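Long-range contact in endosialidase (Enterobacteria phage phi92, PDB 4HIZ), which probably cleaves polysialic acid internally, at alpha-2,8 and alpha-2,9 linkages, helping the phage through the capsule of its bacterial host: residues L210-S221 with T258-S269. Sequence-based numbering, arbitrary orientation.
Sequences LKVGDAVNFSNS and TTWHFGTRFWDS. With SIA (N-acetyl-alpha-neuraminic acid), chain D.
Asn-217 and Gly-263 exchange two backbone hydrogen bonds, as do Ser-219 and His-261 further along, zipping strand 215-219 to antiparallel strand 261-264. Between these pairs Phe-218 sits opposite Phe-262 as a non-hydrogen-bonded pair. On their side of the sheet the aromatic cluster forms: Phe-262 turns its edge to the face of Phe-218 in a T-shaped stack, centroids 5.5 Å apart and planes at 71°. Phe-262 CG lies anti to its backbone nitrogen (chi1 179°), which carries Phe-262 CZ to 3.5 Å from Val-216 CG1, and also to Leu-210 CD1. Trp-260 lies beside Phe-218, nearly parallel to it but slid so far that the rings barely overlap; Trp-260 CZ3 meets Phe-218 CD1 at the phenyl edge.

Both strands belong to an antiparallel sheet inserted between strand 172-181 and strand 272-275, neighbours in one sheet of the catalytic beta-propeller region; Phe-241 and Val-243 from strand 240-244 also pack against the aromatic cluster. The other side of the sheet faces sialic acid and a second subunit, whose Ile-499 packs on Ser-219 and His-261.

There Asn-220 N donates a nearly straight bond to SIA O1B (2.8 Å), while Ser-219 OG accepts from SIA N5 at 2.9 Å and donates to Asn-220 OD1, coupling both ligand-binding residues. The Asn-220 amide stands 80° from the imidazole beside it, with Asn-220 OD1 at the ring edge, 3.4 Å from His-261 CD2; His-261 ND1 is hydrogen-bonded to Tyr-185 OH.

Arg-265 closes the far end. Bent at chi3, it lays one guanidinium face over Ala-215 CB. Arg-265 NE donates a hydrogen bond to Val-216 O at 2.9 Å, and NH1 is salt-bridged to Asp-268 OD2. Ser-269 OG accepts from Ala-215 N (3.0 Å) and donates to Arg-265 O, which Asp-268 N approaches from the opposite face.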
loop_
_atom_site.group_PDB
_atom_site.type_symbol
_atom_site.label_atom_id
_atom_site.label_comp_id
_atom_site.label_asym_id
_atom_site.label_seq_id
_atom_site.Cartn_x
_atom_site.Cartn_y
_atom_site.Cartn_z
ATOM N N LEU A 210 -13.112 5.611 -35.054
ATOM C CA LEU A 210 -12.539 6.928 -34.760
ATOM C C LEU A 210 -13.416 8.084 -35.285
ATOM O O LEU A 210 -14.177 7.919 -36.243
ATOM C CB LEU A 210 -11.129 7.054 -35.363
ATOM C CG LEU A 210 -10.168 5.930 -34.977
ATOM C CD1 LEU A 210 -8.898 5.943 -35.858
ATOM C CD2 LEU A 210 -9.802 6.085 -33.524
ATOM N N LYS A 211 -13.272 9.237 -34.647
ATOM C CA LYS A 211 -13.891 10.479 -35.077
ATOM C C LYS A 211 -12.819 11.523 -35.283
ATOM O O LYS A 211 -11.693 11.382 -34.783
ATOM C CB LYS A 211 -14.894 10.966 -34.029
ATOM C CG LYS A 211 -16.128 10.066 -33.916
ATOM C CD LYS A 211 -17.025 10.488 -32.765
ATOM C CE LYS A 211 -18.382 9.754 -32.844
ATOM N NZ LYS A 211 -19.422 10.503 -33.661
ATOM N N VAL A 212 -13.142 12.556 -36.053
ATOM C CA VAL A 212 -12.216 13.663 -36.218
ATOM C C VAL A 212 -11.759 14.213 -34.858
ATOM O O VAL A 212 -12.590 14.452 -33.946
ATOM C CB VAL A 212 -12.880 14.790 -37.022
ATOM C CG1 VAL A 212 -11.976 16.015 -37.059
ATOM C CG2 VAL A 212 -13.190 14.302 -38.438
ATOM N N GLY A 213 -10.449 14.410 -34.726
ATOM C CA GLY A 213 -9.877 14.927 -33.498
ATOM C C GLY A 213 -9.384 13.828 -32.579
ATOM O O GLY A 213 -8.636 14.118 -31.619
ATOM N N ASP A 214 -9.778 12.579 -32.839
ATOM C CA ASP A 214 -9.297 11.472 -31.963
ATOM C C ASP A 214 -7.788 11.300 -32.106
ATOM O O ASP A 214 -7.208 11.552 -33.165
ATOM C CB ASP A 214 -10.053 10.166 -32.236
ATOM C CG ASP A 214 -11.442 10.170 -31.631
ATOM O OD1 ASP A 214 -11.721 11.056 -30.783
ATOM O OD2 ASP A 214 -12.256 9.277 -31.975
ATOM N N ALA A 215 -7.159 10.884 -31.012
ATOM C CA ALA A 215 -5.703 10.796 -30.906
ATOM C C ALA A 215 -5.248 9.376 -31.163
ATOM O O ALA A 215 -5.817 8.432 -30.588
ATOM C CB ALA A 215 -5.301 11.206 -29.484
ATOM N N VAL A 216 -4.224 9.217 -32.009
ATOM C CA VAL A 216 -3.760 7.880 -32.413
ATOM C C VAL A 216 -2.243 7.835 -32.435
ATOM O O VAL A 216 -1.593 8.860 -32.234
ATOM C CB VAL A 216 -4.331 7.474 -33.801
ATOM C CG1 VAL A 216 -5.865 7.518 -33.776
ATOM C CG2 VAL A 216 -3.769 8.390 -34.894
ATOM N N ASN A 217 -1.674 6.649 -32.651
ATOM C CA ASN A 217 -0.225 6.529 -32.687
ATOM C C ASN A 217 0.151 5.448 -33.684
ATOM O O ASN A 217 -0.505 4.398 -33.748
ATOM C CB ASN A 217 0.277 6.150 -31.281
ATOM C CG ASN A 217 1.757 5.865 -31.243
ATOM O OD1 ASN A 217 2.168 4.716 -31.344
ATOM N ND2 ASN A 217 2.567 6.906 -31.038
ATOM N N PHE A 218 1.196 5.716 -34.468
ATOM C CA PHE A 218 1.685 4.786 -35.472
ATOM C C PHE A 218 3.119 4.371 -35.226
ATOM O O PHE A 218 3.931 5.179 -34.761
ATOM C CB PHE A 218 1.698 5.507 -36.832
ATOM C CG PHE A 218 0.343 5.844 -37.355
ATOM C CD1 PHE A 218 -0.326 4.947 -38.190
ATOM C CD2 PHE A 218 -0.233 7.084 -37.095
ATOM C CE1 PHE A 218 -1.596 5.245 -38.720
ATOM C CE2 PHE A 218 -1.513 7.420 -37.630
ATOM C CZ PHE A 218 -2.202 6.494 -38.443
ATOM N N SER A 219 3.456 3.131 -35.577
ATOM C CA SER A 219 4.864 2.718 -35.536
ATOM C C SER A 219 5.152 1.790 -36.707
ATOM O O SER A 219 4.287 0.965 -37.088
ATOM C CB SER A 219 5.189 2.002 -34.205
ATOM O OG SER A 219 6.589 1.825 -34.095
ATOM N N ASN A 220 6.335 1.941 -37.299
ATOM C CA ASN A 220 6.759 1.054 -38.386
ATOM C C ASN A 220 5.813 1.059 -39.598
ATOM O O ASN A 220 5.664 0.037 -40.276
ATOM C CB ASN A 220 6.972 -0.371 -37.870
ATOM C CG ASN A 220 7.891 -0.410 -36.626
ATOM O OD1 ASN A 220 7.428 -0.284 -35.478
ATOM N ND2 ASN A 220 9.207 -0.578 -36.860
ATOM N N SER A 221 5.201 2.211 -39.893
ATOM C CA SER A 221 4.215 2.251 -40.960
ATOM C C SER A 221 4.758 1.956 -42.357
ATOM O O SER A 221 3.998 1.560 -43.217
ATOM C CB SER A 221 3.530 3.630 -40.997
ATOM O OG SER A 221 4.459 4.613 -41.474
ATOM N N THR A 258 3.591 -4.147 -46.070
ATOM C CA THR A 258 4.272 -3.809 -44.821
ATOM C C THR A 258 3.335 -4.060 -43.643
ATOM O O THR A 258 2.194 -3.594 -43.641
ATOM C CB THR A 258 4.695 -2.332 -44.817
ATOM O OG1 THR A 258 5.660 -2.105 -45.862
ATOM C CG2 THR A 258 5.265 -1.918 -43.443
ATOM N N THR A 259 3.845 -4.779 -42.635
ATOM C CA THR A 259 3.096 -4.993 -41.403
ATOM C C THR A 259 3.512 -3.916 -40.405
ATOM O O THR A 259 4.692 -3.665 -40.226
ATOM C CB THR A 259 3.323 -6.428 -40.856
ATOM O OG1 THR A 259 2.934 -7.370 -41.868
ATOM C CG2 THR A 259 2.453 -6.672 -39.635
ATOM N N TRP A 260 2.533 -3.223 -39.823
ATOM C CA TRP A 260 2.835 -2.062 -38.981
ATOM C C TRP A 260 2.013 -2.103 -37.688
ATOM O O TRP A 260 1.339 -3.094 -37.417
ATOM C CB TRP A 260 2.589 -0.758 -39.789
ATOM C CG TRP A 260 1.236 -0.659 -40.504
ATOM C CD1 TRP A 260 0.880 -1.272 -41.691
ATOM C CD2 TRP A 260 0.103 0.150 -40.119
ATOM N NE1 TRP A 260 -0.405 -0.907 -42.053
ATOM C CE2 TRP A 260 -0.907 -0.048 -41.103
ATOM C CE3 TRP A 260 -0.162 1.005 -39.031
ATOM C CZ2 TRP A 260 -2.135 0.578 -41.041
ATOM C CZ3 TRP A 260 -1.399 1.624 -38.960
ATOM C CH2 TRP A 260 -2.380 1.402 -39.958
ATOM N N HIS A 261 2.090 -1.030 -36.912
ATOM C CA HIS A 261 1.477 -1.023 -35.581
ATOM C C HIS A 261 0.646 0.227 -35.403
ATOM O O HIS A 261 1.087 1.327 -35.756
ATOM C CB HIS A 261 2.568 -1.008 -34.497
ATOM C CG HIS A 261 3.481 -2.187 -34.552
ATOM N ND1 HIS A 261 3.090 -3.448 -34.148
ATOM C CD2 HIS A 261 4.751 -2.311 -35.014
ATOM C CE1 HIS A 261 4.091 -4.296 -34.341
ATOM N NE2 HIS A 261 5.115 -3.629 -34.857
ATOM N N PHE A 262 -0.537 0.059 -34.828
ATOM C CA PHE A 262 -1.438 1.174 -34.568
ATOM C C PHE A 262 -1.985 1.090 -33.153
ATOM O O PHE A 262 -2.356 0.006 -32.696
ATOM C CB PHE A 262 -2.616 1.092 -35.558
ATOM C CG PHE A 262 -3.647 2.182 -35.369
ATOM C CD1 PHE A 262 -3.453 3.449 -35.923
ATOM C CD2 PHE A 262 -4.779 1.951 -34.605
ATOM C CE1 PHE A 262 -4.397 4.459 -35.743
ATOM C CE2 PHE A 262 -5.730 2.973 -34.395
ATOM C CZ PHE A 262 -5.534 4.218 -34.977
ATOM N N GLY A 263 -2.067 2.241 -32.476
ATOM C CA GLY A 263 -2.763 2.282 -31.192
ATOM C C GLY A 263 -3.603 3.546 -31.105
ATOM O O GLY A 263 -3.201 4.613 -31.600
ATOM N N THR A 264 -4.779 3.437 -30.486
ATOM C CA THR A 264 -5.463 4.656 -30.130
ATOM C C THR A 264 -4.783 5.254 -28.890
ATOM O O THR A 264 -4.004 4.569 -28.189
ATOM C CB THR A 264 -6.922 4.399 -29.785
ATOM O OG1 THR A 264 -6.976 3.469 -28.704
ATOM C CG2 THR A 264 -7.659 3.811 -31.008
ATOM N N ARG A 265 -5.100 6.512 -28.621
ATOM C CA ARG A 265 -4.700 7.193 -27.389
ATOM C C ARG A 265 -5.965 7.673 -26.699
ATOM O O ARG A 265 -6.382 8.830 -26.847
ATOM C CB ARG A 265 -3.759 8.366 -27.699
ATOM C CG ARG A 265 -2.431 7.906 -28.358
ATOM C CD ARG A 265 -1.439 9.055 -28.433
ATOM N NE ARG A 265 -1.711 9.946 -29.571
ATOM C CZ ARG A 265 -1.752 11.271 -29.514
ATOM N NH1 ARG A 265 -1.603 11.908 -28.354
ATOM N NH2 ARG A 265 -1.955 11.961 -30.635
ATOM N N PHE A 266 -6.607 6.751 -25.978
ATOM C CA PHE A 266 -7.871 7.007 -25.308
ATOM C C PHE A 266 -7.800 8.263 -24.425
ATOM O O PHE A 266 -8.688 9.119 -24.442
ATOM C CB PHE A 266 -8.209 5.770 -24.440
ATOM C CG PHE A 266 -9.397 5.964 -23.487
ATOM C CD1 PHE A 266 -10.681 5.734 -23.920
ATOM C CD2 PHE A 266 -9.193 6.312 -22.145
ATOM C CE1 PHE A 266 -11.785 5.865 -23.044
ATOM C CE2 PHE A 266 -10.278 6.457 -21.265
ATOM C CZ PHE A 266 -11.568 6.213 -21.695
ATOM N N TRP A 267 -6.748 8.354 -23.628
ATOM C CA TRP A 267 -6.621 9.421 -22.653
ATOM C C TRP A 267 -6.258 10.765 -23.233
ATOM O O TRP A 267 -6.374 11.774 -22.531
ATOM C CB TRP A 267 -5.594 9.024 -21.551
ATOM C CG TRP A 267 -6.046 7.817 -20.726
ATOM C CD1 TRP A 267 -6.837 7.843 -19.606
ATOM C CD2 TRP A 267 -5.780 6.426 -20.996
ATOM N NE1 TRP A 267 -7.059 6.555 -19.153
ATOM C CE2 TRP A 267 -6.411 5.672 -19.979
ATOM C CE3 TRP A 267 -5.070 5.752 -21.994
ATOM C CZ2 TRP A 267 -6.342 4.281 -19.917
ATOM C CZ3 TRP A 267 -4.979 4.348 -21.927
ATOM C CH2 TRP A 267 -5.619 3.629 -20.894
ATOM N N ASP A 268 -5.813 10.780 -24.498
ATOM C CA ASP A 268 -5.540 12.030 -25.210
ATOM C C ASP A 268 -6.661 12.435 -26.164
ATOM O O ASP A 268 -6.574 13.470 -26.825
ATOM C CB ASP A 268 -4.223 11.910 -26.008
ATOM C CG ASP A 268 -3.012 11.741 -25.110
ATOM O OD1 ASP A 268 -3.038 12.188 -23.939
ATOM O OD2 ASP A 268 -2.024 11.166 -25.589
ATOM N N SER A 269 -7.698 11.622 -26.271
ATOM C CA SER A 269 -8.776 11.950 -27.225
ATOM C C SER A 269 -9.864 12.757 -26.527
ATOM O O SER A 269 -10.322 12.375 -25.487
ATOM C CB SER A 269 -9.393 10.656 -27.786
ATOM O OG SER A 269 -8.445 9.904 -28.541
HETATM C C1 SIA D . 7.945 5.002 -36.171
HETATM C C2 SIA D . 8.687 5.729 -35.050
HETATM C C3 SIA D . 7.721 6.260 -33.970
HETATM C C4 SIA D . 7.191 5.159 -33.058
HETATM C C5 SIA D . 8.326 4.265 -32.538
HETATM C C6 SIA D . 9.205 3.773 -33.693
HETATM C C7 SIA D . 10.449 3.046 -33.175
HETATM C C8 SIA D . 11.311 2.426 -34.286
HETATM C C9 SIA D . 10.503 1.876 -35.448
HETATM C C10 SIA D . 7.909 2.911 -30.514
HETATM C C11 SIA D . 7.165 1.730 -29.952
HETATM N N5 SIA D . 7.708 3.150 -31.817
HETATM O O1A SIA D . 6.961 5.588 -36.664
HETATM O O1B SIA D . 8.304 3.874 -36.587
HETATM O O4 SIA D . 6.498 5.757 -31.937
HETATM O O6 SIA D . 9.681 4.860 -34.492
HETATM O O7 SIA D . 11.248 4.037 -32.513
HETATM O O8 SIA D . 12.182 3.436 -34.791
HETATM O O9 SIA D . 10.634 2.708 -36.620
HETATM O O10 SIA D . 8.660 3.605 -29.825
#